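Local coordinates for protein pectate lyase/Amb allergen (Acidovorax citrulli, PDB 4HWV) that probably cleaves pectate by calcium-dependent beta-elimination, as a secreted member of polysaccharide lyase family 1, at residues L21-W26 / H236-H241; K302-G307 / V324-N329; W454-S457 / D461-L464; L348-Y353 / A468-R473; S17-G22 / G35-A40. All blocks are in the same frame, centred on the assembly; numbering follows the deposited sequence.

Contact 1: L21-W26 / H236-H241; sequences LGATGW and HVWIDH
This contact lies on the outside of the right-handed parallel beta-helix, where Ala-23 of an N-terminal loop rests on the indole of Trp-238. Trp-238 belongs to strand 237-240. Its CG stands anti to the backbone N (chi1 -175°), which lifts the indole off the strand and presents one face to the loop. The backbone of the loop crosses that face. Ala-23 CA sits 3.6 Å from the centroid of the five-membered ring of Trp-238, 13° off the ring normal, so this is a CH-pi contact. The methyl group follows it, with Ala-23 CB 3.7 Å from Trp-238 CG. Gly-22 continues the cover over the six-membered ring, its C lying 3.5 Å from Trp-238 CH2. Leu-21 O approaches the same CH2 of Trp-238 obliquely, at 3.3 Å. No hydrogen bond joins the two segments.

The opposite face of the indole is met by Asp-240 CB, toward the rim, so the ring is held between the loop and its own strand. Trp-238 NE1 is bonded to Ser-293 OG, which helps fix the ring's rotation.

Strand 237-240 runs parallel between strands 192-198 and 290-293. Val-196 and Arg-198 of the first touch Trp-238. Thr-24 carries the loop onward, bonded to Thr-291 of strand 290-293 and to His-327 of strand 324-327.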
# COMPACT_ATOMS: atom_id res chain seq x y z
N LEU A 21 -17.16 5.57 -26.93
CA LEU A 21 -17.98 4.56 -27.59
C LEU A 21 -17.49 3.15 -27.30
O LEU A 21 -16.29 2.92 -27.06
CB LEU A 21 -17.97 4.78 -29.10
CG LEU A 21 -18.56 6.14 -29.44
CD1 LEU A 21 -18.47 6.36 -30.93
CD2 LEU A 21 -20.00 6.23 -28.96
N GLY A 22 -18.43 2.21 -27.31
CA GLY A 22 -18.10 0.80 -27.16
C GLY A 22 -18.91 0.07 -26.12
O GLY A 22 -18.71 -1.13 -25.92
N ALA A 23 -19.84 0.75 -25.44
CA ALA A 23 -20.64 0.09 -24.41
C ALA A 23 -21.32 -1.17 -24.95
O ALA A 23 -21.83 -1.21 -26.06
CB ALA A 23 -21.67 1.06 -23.84
N THR A 24 -21.28 -2.20 -24.12
CA THR A 24 -21.88 -3.49 -24.40
C THR A 24 -22.78 -3.86 -23.22
O THR A 24 -22.87 -3.12 -22.24
CB THR A 24 -20.77 -4.56 -24.49
OG1 THR A 24 -19.91 -4.40 -23.35
CG2 THR A 24 -19.98 -4.43 -25.78
N GLY A 25 -23.44 -5.02 -23.29
CA GLY A 25 -24.24 -5.50 -22.18
C GLY A 25 -25.42 -4.59 -21.85
O GLY A 25 -25.95 -3.92 -22.72
N TRP A 26 -25.86 -4.60 -20.60
CA TRP A 26 -27.07 -3.87 -20.27
C TRP A 26 -26.94 -2.36 -20.55
O TRP A 26 -27.93 -1.71 -20.88
CB TRP A 26 -27.42 -4.10 -18.81
CG TRP A 26 -28.24 -5.32 -18.49
CD1 TRP A 26 -27.91 -6.29 -17.57
CD2 TRP A 26 -29.55 -5.65 -18.97
NE1 TRP A 26 -28.93 -7.20 -17.47
CE2 TRP A 26 -29.96 -6.83 -18.30
CE3 TRP A 26 -30.44 -5.05 -19.89
CZ2 TRP A 26 -31.20 -7.43 -18.53
CZ3 TRP A 26 -31.67 -5.64 -20.10
CH2 TRP A 26 -32.03 -6.82 -19.43
N HIS A 236 -27.80 3.73 -17.32
CA HIS A 236 -26.94 3.76 -18.53
C HIS A 236 -25.53 4.24 -18.22
O HIS A 236 -25.18 5.41 -18.40
CB HIS A 236 -27.60 4.49 -19.69
CG HIS A 236 -28.69 3.70 -20.32
ND1 HIS A 236 -30.00 3.76 -19.91
CD2 HIS A 236 -28.65 2.75 -21.28
CE1 HIS A 236 -30.73 2.93 -20.63
NE2 HIS A 236 -29.93 2.29 -21.46
N VAL A 237 -24.76 3.30 -17.68
CA VAL A 237 -23.44 3.58 -17.12
C VAL A 237 -22.48 2.52 -17.64
O VAL A 237 -22.75 1.32 -17.50
CB VAL A 237 -23.47 3.54 -15.57
CG1 VAL A 237 -22.07 3.73 -15.00
CG2 VAL A 237 -24.43 4.60 -15.00
N TRP A 238 -21.37 2.97 -18.23
CA TRP A 238 -20.38 2.07 -18.79
C TRP A 238 -19.03 2.36 -18.11
O TRP A 238 -18.47 3.46 -18.24
CB TRP A 238 -20.27 2.27 -20.31
CG TRP A 238 -19.33 1.29 -20.98
CD1 TRP A 238 -19.17 -0.04 -20.69
CD2 TRP A 238 -18.43 1.58 -22.06
NE1 TRP A 238 -18.23 -0.59 -21.53
CE2 TRP A 238 -17.76 0.38 -22.39
CE3 TRP A 238 -18.12 2.75 -22.80
CZ2 TRP A 238 -16.79 0.31 -23.39
CZ3 TRP A 238 -17.16 2.67 -23.80
CH2 TRP A 238 -16.49 1.47 -24.07
N ILE A 239 -18.56 1.36 -17.36
CA ILE A 239 -17.32 1.47 -16.61
C ILE A 239 -16.37 0.47 -17.25
O ILE A 239 -16.53 -0.74 -17.09
CB ILE A 239 -17.58 1.13 -15.12
CG1 ILE A 239 -18.52 2.19 -14.52
CG2 ILE A 239 -16.27 0.99 -14.35
CD1 ILE A 239 -19.16 1.76 -13.21
N ASP A 240 -15.40 1.00 -17.99
CA ASP A 240 -14.60 0.17 -18.88
C ASP A 240 -13.10 0.47 -18.79
O ASP A 240 -12.69 1.63 -18.81
CB ASP A 240 -15.06 0.42 -20.33
CG ASP A 240 -14.21 -0.33 -21.34
OD1 ASP A 240 -14.38 -1.57 -21.50
OD2 ASP A 240 -13.37 0.33 -21.99
N HIS A 241 -12.28 -0.58 -18.72
CA HIS A 241 -10.83 -0.40 -18.77
C HIS A 241 -10.31 0.51 -17.66
O HIS A 241 -9.45 1.37 -17.88
CB HIS A 241 -10.38 0.12 -20.15
CG HIS A 241 -10.19 -0.94 -21.18
ND1 HIS A 241 -11.10 -1.17 -22.19
CD2 HIS A 241 -9.16 -1.80 -21.41
CE1 HIS A 241 -10.64 -2.12 -22.99
NE2 HIS A 241 -9.47 -2.53 -22.53

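Contact 2: K302-G307 / V324-N329; sequences KAFLIG and VTFHGN
Aromatic packing comes first: an edge of Phe-326 points into a face of Phe-304. The two centroids are 4.9 Å apart and the planes are inclined at 59°, an edge-to-face pair tilted from the perpendicular. Phe-326 CE2 lies over the centre of the Phe-304 ring, 3.8 Å from Phe-304 CD2. Phe-326 CZ reaches the base of the same side chain, 3.8 Å from Phe-304 CG. Ala-303 CB covers the other face of Phe-304 toward its rim. Both phenylalanines carry CG beside the backbone N (chi1 -70° in Phe-326), which sends the rings from their strands into the space between the walls.

Aliphatic contacts continue the layer. Ile-306 CG2 meets Val-324 CG2 at 4.2 Å, each branch reaching inward from its own strand. Ile-306 CD1 comes more loosely to the edge of Phe-326, 4.4 Å from its CZ. Ile-306 has two conformers, so both of its contacts hold for one of them.

All four touching residues are buried, and no hydrogen bond crosses between them. The backbones stay far apart, and the side chains fill the interior of the parallel beta-helix. Strand 324-327 lies between strands 290-293 and 345-356, whose Leu-292 and Leu-348 flank Phe-326. On the other wall, strand 302-306 pairs with strand 340-341. Val-281 and Val-283 of strand 281-283 also touch the layer, next to the calcium ligand Asp-282, which accepts a bond from Leu-305 N.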
# COMPACT_ATOMS: atom_id res chain seq x y z
N LYS A 302 -15.15 -6.36 0.26
CA LYS A 302 -16.52 -6.49 -0.25
C LYS A 302 -16.64 -5.73 -1.56
O LYS A 302 -16.82 -4.51 -1.58
CB LYS A 302 -17.50 -5.95 0.78
CG LYS A 302 -17.41 -6.73 2.09
CD LYS A 302 -18.20 -6.10 3.22
CE LYS A 302 -17.96 -6.84 4.53
NZ LYS A 302 -18.63 -6.20 5.69
N ALA A 303 -16.56 -6.46 -2.68
CA ALA A 303 -16.36 -5.78 -3.97
C ALA A 303 -17.60 -5.07 -4.56
O ALA A 303 -17.54 -3.86 -4.83
CB ALA A 303 -15.79 -6.77 -4.96
N PHE A 304 -18.67 -5.83 -4.80
CA PHE A 304 -19.83 -5.31 -5.52
C PHE A 304 -21.13 -5.68 -4.82
O PHE A 304 -21.54 -6.85 -4.85
CB PHE A 304 -19.87 -5.85 -6.96
CG PHE A 304 -18.56 -5.78 -7.66
CD1 PHE A 304 -18.04 -4.56 -8.04
CD2 PHE A 304 -17.84 -6.94 -7.94
CE1 PHE A 304 -16.80 -4.48 -8.69
CE2 PHE A 304 -16.61 -6.88 -8.56
CZ PHE A 304 -16.09 -5.65 -8.95
N LEU A 305 -21.77 -4.70 -4.20
CA LEU A 305 -23.09 -4.90 -3.62
C LEU A 305 -24.10 -4.48 -4.67
O LEU A 305 -24.18 -3.29 -5.03
CB LEU A 305 -23.25 -4.04 -2.37
CG LEU A 305 -24.55 -4.25 -1.59
CD1 LEU A 305 -24.55 -5.61 -0.90
CD2 LEU A 305 -24.73 -3.15 -0.57
N ILE A 306 -24.85 -5.45 -5.22
CA ILE A 306 -25.92 -5.15 -6.17
C ILE A 306 -27.23 -5.34 -5.41
O ILE A 306 -27.65 -6.47 -5.15
CB ILE A 306 -25.87 -6.09 -7.42
CG1 ILE A 306 -24.46 -6.14 -8.04
CG2 ILE A 306 -26.91 -5.64 -8.44
CD1 ILE A 306 -23.92 -4.77 -8.45
N GLY A 307 -27.84 -4.23 -5.00
CA GLY A 307 -29.03 -4.26 -4.15
C GLY A 307 -28.65 -4.30 -2.68
O GLY A 307 -28.00 -5.24 -2.22
N VAL A 324 -27.25 -5.29 -14.44
CA VAL A 324 -25.81 -5.07 -14.48
C VAL A 324 -25.14 -6.21 -15.26
O VAL A 324 -25.49 -7.39 -15.07
CB VAL A 324 -25.19 -5.03 -13.06
CG1 VAL A 324 -23.71 -4.67 -13.12
CG2 VAL A 324 -25.93 -4.04 -12.18
N THR A 325 -24.21 -5.86 -16.14
CA THR A 325 -23.39 -6.83 -16.84
C THR A 325 -21.93 -6.66 -16.43
O THR A 325 -21.41 -5.54 -16.44
CB THR A 325 -23.46 -6.60 -18.35
OG1 THR A 325 -24.83 -6.65 -18.79
CG2 THR A 325 -22.62 -7.63 -19.09
N PHE A 326 -21.28 -7.76 -16.07
CA PHE A 326 -19.83 -7.79 -15.81
C PHE A 326 -19.18 -8.70 -16.84
O PHE A 326 -19.50 -9.89 -16.89
CB PHE A 326 -19.49 -8.44 -14.45
CG PHE A 326 -19.88 -7.65 -13.23
CD1 PHE A 326 -21.17 -7.74 -12.71
CD2 PHE A 326 -18.92 -6.92 -12.54
CE1 PHE A 326 -21.52 -7.09 -11.53
CE2 PHE A 326 -19.26 -6.25 -11.36
CZ PHE A 326 -20.57 -6.34 -10.85
N HIS A 327 -18.24 -8.19 -17.63
CA HIS A 327 -17.51 -9.08 -18.52
C HIS A 327 -16.08 -8.62 -18.77
O HIS A 327 -15.79 -7.42 -18.80
CB HIS A 327 -18.25 -9.34 -19.86
CG HIS A 327 -18.27 -8.19 -20.81
ND1 HIS A 327 -17.26 -7.96 -21.72
CD2 HIS A 327 -19.20 -7.24 -21.05
CE1 HIS A 327 -17.57 -6.92 -22.48
NE2 HIS A 327 -18.74 -6.46 -22.08
N GLY A 328 -15.20 -9.60 -18.94
CA GLY A 328 -13.81 -9.33 -19.27
C GLY A 328 -13.01 -8.76 -18.12
O GLY A 328 -11.92 -8.24 -18.32
N ASN A 329 -13.53 -8.87 -16.90
CA ASN A 329 -12.83 -8.29 -15.76
C ASN A 329 -11.88 -9.29 -15.11
O ASN A 329 -12.10 -10.51 -15.17
CB ASN A 329 -13.82 -7.80 -14.70
CG ASN A 329 -14.81 -6.78 -15.26
OD1 ASN A 329 -14.45 -5.65 -15.57
ND2 ASN A 329 -16.08 -7.19 -15.38

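Contact 3: W454-S457 / D461-L464; sequences WKPS and DYTL
A chi1 of 65° places Tyr-462 CG between the backbone N and the carbonyl carbon, the crowded position, and turns the ring back toward Pro-456 and Ser-457. The ring arrives edge first. Ser-457 N lies near the ring plane, 3.7 Å from Tyr-462 CE1. Ser-457 CB is close to the same corner, at 3.9 Å from Tyr-462 CE1. Beyond it, the phenol oxygen runs past the proline ring, with Pro-456 CG 3.7 Å from Tyr-462 OH.

Two waters make the polar links. Water 1 accepts Ser-457 N at 3.0 Å and donates to Tyr-462 OH at 2.8 Å, and it sits in the plane of the phenol ring. Tyr-462 OH is bonded to Glu-380 OE1 as well, so the hydroxyl is held from two partners. Water 2 donates both its protons, to Ser-457 O at 2.8 Å and to Asp-461 OD1 at 2.6 Å. The Asp-461 side chain starts away from 454-457, but its carboxylate turns back far enough to use this water.

Residues 456-457 begin a 3-10 segment, and only three residues separate the two segments. The tyrosine ring meets His-347 edge-to-face and also contacts Tyr-349. Trp-454 and Leu-464 touch strands 345-356 and 376-387. This is a C-terminal loop packed on the outer surface of a parallel beta-helix, consistent with the fold of polysaccharide lyase family 1.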
# COMPACT_ATOMS: atom_id res chain seq x y z
N TRP A 454 -34.98 -15.80 -17.59
CA TRP A 454 -34.49 -14.77 -18.50
C TRP A 454 -33.19 -15.21 -19.11
O TRP A 454 -32.49 -16.07 -18.58
CB TRP A 454 -34.29 -13.43 -17.79
CG TRP A 454 -33.01 -13.35 -17.00
CD1 TRP A 454 -32.72 -14.04 -15.85
CD2 TRP A 454 -31.85 -12.52 -17.26
NE1 TRP A 454 -31.48 -13.69 -15.38
CE2 TRP A 454 -30.92 -12.77 -16.23
CE3 TRP A 454 -31.53 -11.59 -18.26
CZ2 TRP A 454 -29.68 -12.13 -16.17
CZ3 TRP A 454 -30.29 -10.94 -18.20
CH2 TRP A 454 -29.38 -11.22 -17.15
N LYS A 455 -32.84 -14.61 -20.24
CA LYS A 455 -31.49 -14.76 -20.75
C LYS A 455 -31.01 -13.46 -21.34
O LYS A 455 -31.75 -12.76 -22.03
CB LYS A 455 -31.38 -15.90 -21.75
CG LYS A 455 -32.25 -15.73 -22.97
CD LYS A 455 -32.36 -17.06 -23.74
CE LYS A 455 -32.62 -18.22 -22.81
NZ LYS A 455 -33.32 -19.36 -23.48
N PRO A 456 -29.75 -13.12 -21.06
CA PRO A 456 -29.23 -11.83 -21.53
C PRO A 456 -29.21 -11.68 -23.04
O PRO A 456 -29.33 -10.56 -23.50
CB PRO A 456 -27.82 -11.76 -20.93
CG PRO A 456 -27.51 -13.13 -20.42
CD PRO A 456 -28.81 -13.82 -20.15
N SER A 457 -29.11 -12.77 -23.81
CA SER A 457 -29.09 -12.65 -25.27
C SER A 457 -30.40 -12.10 -25.83
O SER A 457 -30.45 -11.67 -26.99
CB SER A 457 -28.73 -13.99 -25.92
OG SER A 457 -29.69 -14.98 -25.56
N ASP A 461 -26.68 -8.53 -27.89
CA ASP A 461 -25.88 -9.58 -28.53
C ASP A 461 -24.51 -9.64 -27.87
O ASP A 461 -23.94 -8.60 -27.52
CB ASP A 461 -25.68 -9.25 -30.01
CG ASP A 461 -26.97 -9.33 -30.79
OD1 ASP A 461 -27.79 -10.21 -30.51
OD2 ASP A 461 -27.14 -8.52 -31.72
N TYR A 462 -23.96 -10.83 -27.73
CA TYR A 462 -22.60 -10.99 -27.22
C TYR A 462 -22.05 -12.33 -27.64
O TYR A 462 -22.81 -13.28 -27.84
CB TYR A 462 -22.58 -10.84 -25.68
CG TYR A 462 -23.33 -11.93 -24.94
CD1 TYR A 462 -24.72 -11.88 -24.81
CD2 TYR A 462 -22.66 -13.02 -24.39
CE1 TYR A 462 -25.41 -12.86 -24.15
CE2 TYR A 462 -23.36 -14.02 -23.72
CZ TYR A 462 -24.74 -13.93 -23.61
OH TYR A 462 -25.48 -14.88 -22.95
N THR A 463 -20.73 -12.40 -27.74
CA THR A 463 -20.02 -13.63 -28.06
C THR A 463 -19.17 -14.05 -26.87
O THR A 463 -18.39 -13.25 -26.34
CB THR A 463 -19.14 -13.41 -29.30
OG1 THR A 463 -19.99 -13.19 -30.44
CG2 THR A 463 -18.20 -14.60 -29.55
N LEU A 464 -19.33 -15.29 -26.43
CA LEU A 464 -18.53 -15.81 -25.33
C LEU A 464 -17.17 -16.25 -25.82
O LEU A 464 -17.09 -17.11 -26.70
CB LEU A 464 -19.21 -17.02 -24.68
CG LEU A 464 -20.51 -16.71 -23.96
CD1 LEU A 464 -21.18 -18.01 -23.50
CD2 LEU A 464 -20.27 -15.80 -22.78
O HOH W 1 -28.20 -15.50 -23.03
O HOH W 2 -28.44 -12.17 -28.94

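Contact 4: L348-Y353 / A468-R473; sequences LYNNYY and ADLAAR
The CH-pi contact is made by Ala-471, whose methyl group sits squarely over the ring of Tyr-352. Ala-471 CB is 3.5 Å from the ring centroid of Tyr-352 and 10° off the normal. Tyr-352 CG is anti to its own N (chi1 175°), which swings the ring out from the strand with a face turned to the helix. The backbone of the helix joins in near the base of the ring, with Ala-471 O 3.7 Å from Tyr-352 CD2.

The other contacts are van der Waals and come from one branch of Leu-470. Its CD2 touches the turn between the two strand pieces, 3.7 Å from Asn-350 CA and 3.8 Å from Asn-350 C. The same Leu-470 CD2 reaches the amide at Asn-350 ND2, at 4.0 Å. It also lies 4.1 Å from Asn-351 O. The Leu-470 and Asn-350 side chains cross at about a right angle.

Polar bonds hold the turn rather than the contact. Asn-350 OD1 receives Glu-465 N, and ND2 is bonded to Asn-381 O. Asn-351 binds Asn-329 N through OD1 and Phe-326 O through ND2, and its own N meets Asn-382 OD1. Asn-329, Asn-351 and Asn-382 thus form an asparagine stack on successive coils, as known from pectate lyase beta-helices.

The first turn of helix 470-477 therefore rests on strand 345-356 without a direct hydrogen bond between the segments. Dispersion and ring-face contacts carry the buried surface, and the amides beneath have their hydrogen bonds within the beta-helix and its C-terminal loop.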
# COMPACT_ATOMS: atom_id res chain seq x y z
N LEU A 348 -22.78 -12.24 -15.65
CA LEU A 348 -21.32 -12.24 -15.48
C LEU A 348 -20.76 -13.22 -16.49
O LEU A 348 -21.04 -14.41 -16.41
CB LEU A 348 -20.90 -12.68 -14.07
CG LEU A 348 -21.48 -11.84 -12.93
CD1 LEU A 348 -22.69 -12.53 -12.31
CD2 LEU A 348 -20.42 -11.49 -11.88
N TYR A 349 -20.00 -12.71 -17.46
CA TYR A 349 -19.40 -13.60 -18.43
C TYR A 349 -17.94 -13.28 -18.72
O TYR A 349 -17.54 -12.13 -18.70
CB TYR A 349 -20.22 -13.68 -19.74
CG TYR A 349 -20.26 -12.45 -20.64
CD1 TYR A 349 -21.19 -11.43 -20.44
CD2 TYR A 349 -19.41 -12.35 -21.75
CE1 TYR A 349 -21.26 -10.35 -21.31
CE2 TYR A 349 -19.47 -11.26 -22.61
CZ TYR A 349 -20.39 -10.28 -22.39
OH TYR A 349 -20.45 -9.19 -23.25
N ASN A 350 -17.15 -14.33 -18.93
CA ASN A 350 -15.75 -14.13 -19.34
C ASN A 350 -14.99 -13.23 -18.37
O ASN A 350 -14.26 -12.32 -18.79
CB ASN A 350 -15.64 -13.57 -20.76
CG ASN A 350 -16.05 -14.55 -21.85
OD1 ASN A 350 -16.45 -14.11 -22.92
ND2 ASN A 350 -15.88 -15.87 -21.63
N ASN A 351 -15.16 -13.48 -17.07
CA ASN A 351 -14.31 -12.84 -16.07
C ASN A 351 -13.29 -13.85 -15.56
O ASN A 351 -13.52 -15.07 -15.64
CB ASN A 351 -15.15 -12.31 -14.91
CG ASN A 351 -16.20 -11.35 -15.37
OD1 ASN A 351 -15.90 -10.20 -15.73
ND2 ASN A 351 -17.45 -11.81 -15.41
N TYR A 352 -12.17 -13.35 -15.07
CA TYR A 352 -11.13 -14.18 -14.47
C TYR A 352 -11.03 -13.82 -12.99
O TYR A 352 -10.63 -12.70 -12.64
CB TYR A 352 -9.79 -13.92 -15.15
CG TYR A 352 -8.61 -14.64 -14.53
CD1 TYR A 352 -8.74 -15.90 -13.96
CD2 TYR A 352 -7.35 -14.07 -14.56
CE1 TYR A 352 -7.65 -16.56 -13.41
CE2 TYR A 352 -6.25 -14.72 -14.00
CZ TYR A 352 -6.42 -15.97 -13.44
OH TYR A 352 -5.33 -16.63 -12.91
N TYR A 353 -11.40 -14.78 -12.14
CA TYR A 353 -11.26 -14.66 -10.70
C TYR A 353 -9.95 -15.31 -10.29
O TYR A 353 -9.68 -16.45 -10.68
CB TYR A 353 -12.38 -15.41 -10.01
CG TYR A 353 -13.78 -14.88 -10.22
CD1 TYR A 353 -14.51 -15.18 -11.38
CD2 TYR A 353 -14.40 -14.12 -9.23
CE1 TYR A 353 -15.82 -14.72 -11.53
CE2 TYR A 353 -15.70 -13.66 -9.38
CZ TYR A 353 -16.41 -13.97 -10.52
OH TYR A 353 -17.70 -13.52 -10.67
N ALA A 468 -10.21 -21.45 -22.31
CA ALA A 468 -8.88 -22.04 -22.40
C ALA A 468 -7.72 -21.06 -22.15
O ALA A 468 -6.81 -21.34 -21.36
CB ALA A 468 -8.69 -22.76 -23.74
N ASP A 469 -7.77 -19.91 -22.81
CA ASP A 469 -6.69 -18.94 -22.68
C ASP A 469 -7.16 -17.66 -22.01
O ASP A 469 -6.46 -16.65 -22.03
CB ASP A 469 -6.11 -18.59 -24.06
CG ASP A 469 -5.42 -19.76 -24.70
OD1 ASP A 469 -4.82 -20.57 -23.96
OD2 ASP A 469 -5.46 -19.86 -25.94
N LEU A 470 -8.33 -17.70 -21.39
CA LEU A 470 -8.97 -16.48 -20.92
C LEU A 470 -8.19 -15.82 -19.77
O LEU A 470 -8.07 -14.60 -19.72
CB LEU A 470 -10.41 -16.75 -20.51
CG LEU A 470 -11.22 -15.50 -20.15
CD1 LEU A 470 -11.45 -14.62 -21.39
CD2 LEU A 470 -12.53 -15.93 -19.52
N ALA A 471 -7.67 -16.61 -18.84
CA ALA A 471 -6.91 -16.04 -17.73
C ALA A 471 -5.72 -15.23 -18.24
O ALA A 471 -5.49 -14.10 -17.81
CB ALA A 471 -6.44 -17.13 -16.78
N ALA A 472 -4.97 -15.80 -19.17
CA ALA A 472 -3.81 -15.11 -19.74
C ALA A 472 -4.23 -13.87 -20.53
O ALA A 472 -3.59 -12.82 -20.41
CB ALA A 472 -2.99 -16.04 -20.62
N ARG A 473 -5.31 -13.99 -21.32
CA ARG A 473 -5.80 -12.87 -22.12
C ARG A 473 -6.16 -11.70 -21.21
O ARG A 473 -5.72 -10.58 -21.41
CB ARG A 473 -7.04 -13.27 -22.94
CG ARG A 473 -6.82 -14.18 -24.15
CD ARG A 473 -8.17 -14.54 -24.80
NE ARG A 473 -8.05 -15.41 -25.97
CZ ARG A 473 -9.08 -15.86 -26.67
NH1 ARG A 473 -10.33 -15.55 -26.33

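Contact 5: S17-G22 / G35-A40; sequences SIDSLG and GGQGAA
Gln-37 OE1 is gripped by two donors, the backbone N of Ser-20 and a water. Ser-20 N lies 2.9 Å from Gln-37 OE1, with an N-H...O angle of 151°, and it is tilted 22° from the carbonyl plane. Water 4 donates to Gln-37 OE1 at 2.7 Å. It also bonds Ser-20 OG at 2.7 Å, so water and backbone link the same two residues. Ser-20 OG has a further partner in Ser-168 OG.

The amide nitrogen faces Asp-19. Water 3 donates to Asp-19 OD2 at 2.8 Å and accepts a longer bond from Gln-37 NE2 at 3.3 Å. Asp-19 OD2 is bonded to Met-1 N too, which ties this spot to the chain's first residue. Leu-21 packs against the flank of the amide, with its CG 3.7 Å from Gln-37 CD. Leu-21 CD1 lies 3.7 Å from Gln-37 NE2, and the two side chains cross at about a right angle.

Gln-37 is the second residue of the type II turn from Gly-36 to Ala-39, closed by Ala-39 N to Gly-36 O. Its side chain extends from there, and a bend at chi2 (77°) carries the amide across to residues 19-21.

The bonding sets which way the amide faces: its oxygen takes the N-H, and its nitrogen turns to the water beside the carboxylate. One direct bond and two water bridges thus join the two loop segments.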
# COMPACT_ATOMS: atom_id res chain seq x y z
N SER A 17 -6.64 10.85 -26.27
CA SER A 17 -7.48 10.78 -27.46
C SER A 17 -8.62 9.77 -27.42
O SER A 17 -9.50 9.83 -28.28
CB SER A 17 -6.63 10.52 -28.69
OG SER A 17 -6.25 9.15 -28.78
N ILE A 18 -8.65 8.84 -26.46
CA ILE A 18 -9.73 7.86 -26.45
C ILE A 18 -11.11 8.53 -26.37
O ILE A 18 -11.26 9.61 -25.79
CB ILE A 18 -9.56 6.83 -25.29
CG1 ILE A 18 -10.40 5.58 -25.53
CG2 ILE A 18 -9.88 7.46 -23.93
CD1 ILE A 18 -9.91 4.70 -26.66
N ASP A 19 -12.11 7.89 -26.97
CA ASP A 19 -13.47 8.40 -26.89
C ASP A 19 -14.34 7.56 -25.97
O ASP A 19 -13.82 6.82 -25.13
CB ASP A 19 -14.08 8.57 -28.28
CG ASP A 19 -14.22 7.25 -29.03
OD1 ASP A 19 -14.03 6.17 -28.45
OD2 ASP A 19 -14.54 7.30 -30.22
N SER A 20 -15.66 7.67 -26.12
CA SER A 20 -16.59 7.12 -25.15
C SER A 20 -17.46 6.03 -25.72
O SER A 20 -18.39 5.59 -25.04
CB SER A 20 -17.47 8.23 -24.56
OG SER A 20 -16.66 9.23 -23.94
N LEU A 21 -17.16 5.57 -26.93
CA LEU A 21 -17.98 4.56 -27.59
C LEU A 21 -17.49 3.15 -27.30
O LEU A 21 -16.29 2.92 -27.06
CB LEU A 21 -17.97 4.78 -29.10
CG LEU A 21 -18.56 6.14 -29.44
CD1 LEU A 21 -18.47 6.36 -30.93
CD2 LEU A 21 -20.00 6.23 -28.96
N GLY A 22 -18.43 2.21 -27.31
CA GLY A 22 -18.10 0.80 -27.16
C GLY A 22 -18.91 0.07 -26.12
O GLY A 22 -18.71 -1.13 -25.92
N GLY A 35 -22.14 8.56 -22.73
CA GLY A 35 -21.50 9.53 -21.86
C GLY A 35 -21.53 10.92 -22.49
O GLY A 35 -22.58 11.38 -22.93
N GLY A 36 -20.38 11.56 -22.55
CA GLY A 36 -20.27 12.88 -23.14
C GLY A 36 -19.83 12.89 -24.59
O GLY A 36 -19.41 13.95 -25.09
N GLN A 37 -19.93 11.75 -25.29
CA GLN A 37 -19.54 11.73 -26.70
C GLN A 37 -20.22 12.88 -27.46
O GLN A 37 -21.43 13.09 -27.32
CB GLN A 37 -19.95 10.40 -27.32
CG GLN A 37 -19.41 10.16 -28.75
CD GLN A 37 -17.94 9.75 -28.79
OE1 GLN A 37 -17.31 9.46 -27.78
NE2 GLN A 37 -17.38 9.76 -29.99
N GLY A 38 -19.44 13.60 -28.26
CA GLY A 38 -19.98 14.72 -29.03
C GLY A 38 -20.07 16.03 -28.26
O GLY A 38 -20.59 17.03 -28.78
N ALA A 39 -19.57 16.06 -27.03
CA ALA A 39 -19.54 17.28 -26.22
C ALA A 39 -19.00 18.47 -26.97
O ALA A 39 -18.06 18.35 -27.76
CB ALA A 39 -18.70 17.05 -24.95
N ALA A 40 -19.56 19.64 -26.66
CA ALA A 40 -19.03 20.89 -27.17
C ALA A 40 -17.60 21.08 -26.67
O ALA A 40 -17.21 20.58 -25.61
CB ALA A 40 -19.90 22.05 -26.70
O HOH W 3 -14.35 9.88 -31.17
O HOH W 4 -15.98 10.93 -25.88

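From the N terminus, contact 5 closes first, a short loop within the segment before strand 44-47. Contact 1 starts from the same stretch, sharing Leu-21 and Gly-22, but reaches about 210 residues ahead to strand 237-240. The Ser-20 carbonyl packs on Trp-238, so the two adjoin. Contact 2 follows separately and closes a loop between two walls of the beta-helix interior. It meets contact 1 through Thr-24 and His-327. Contact 4 then spans from strand 345-356 to helix 470-477, and contact 3 falls wholly within that span. Trp-26 touches Trp-454, so the N-terminal and C-terminal loops meet on the outside of the beta-helix.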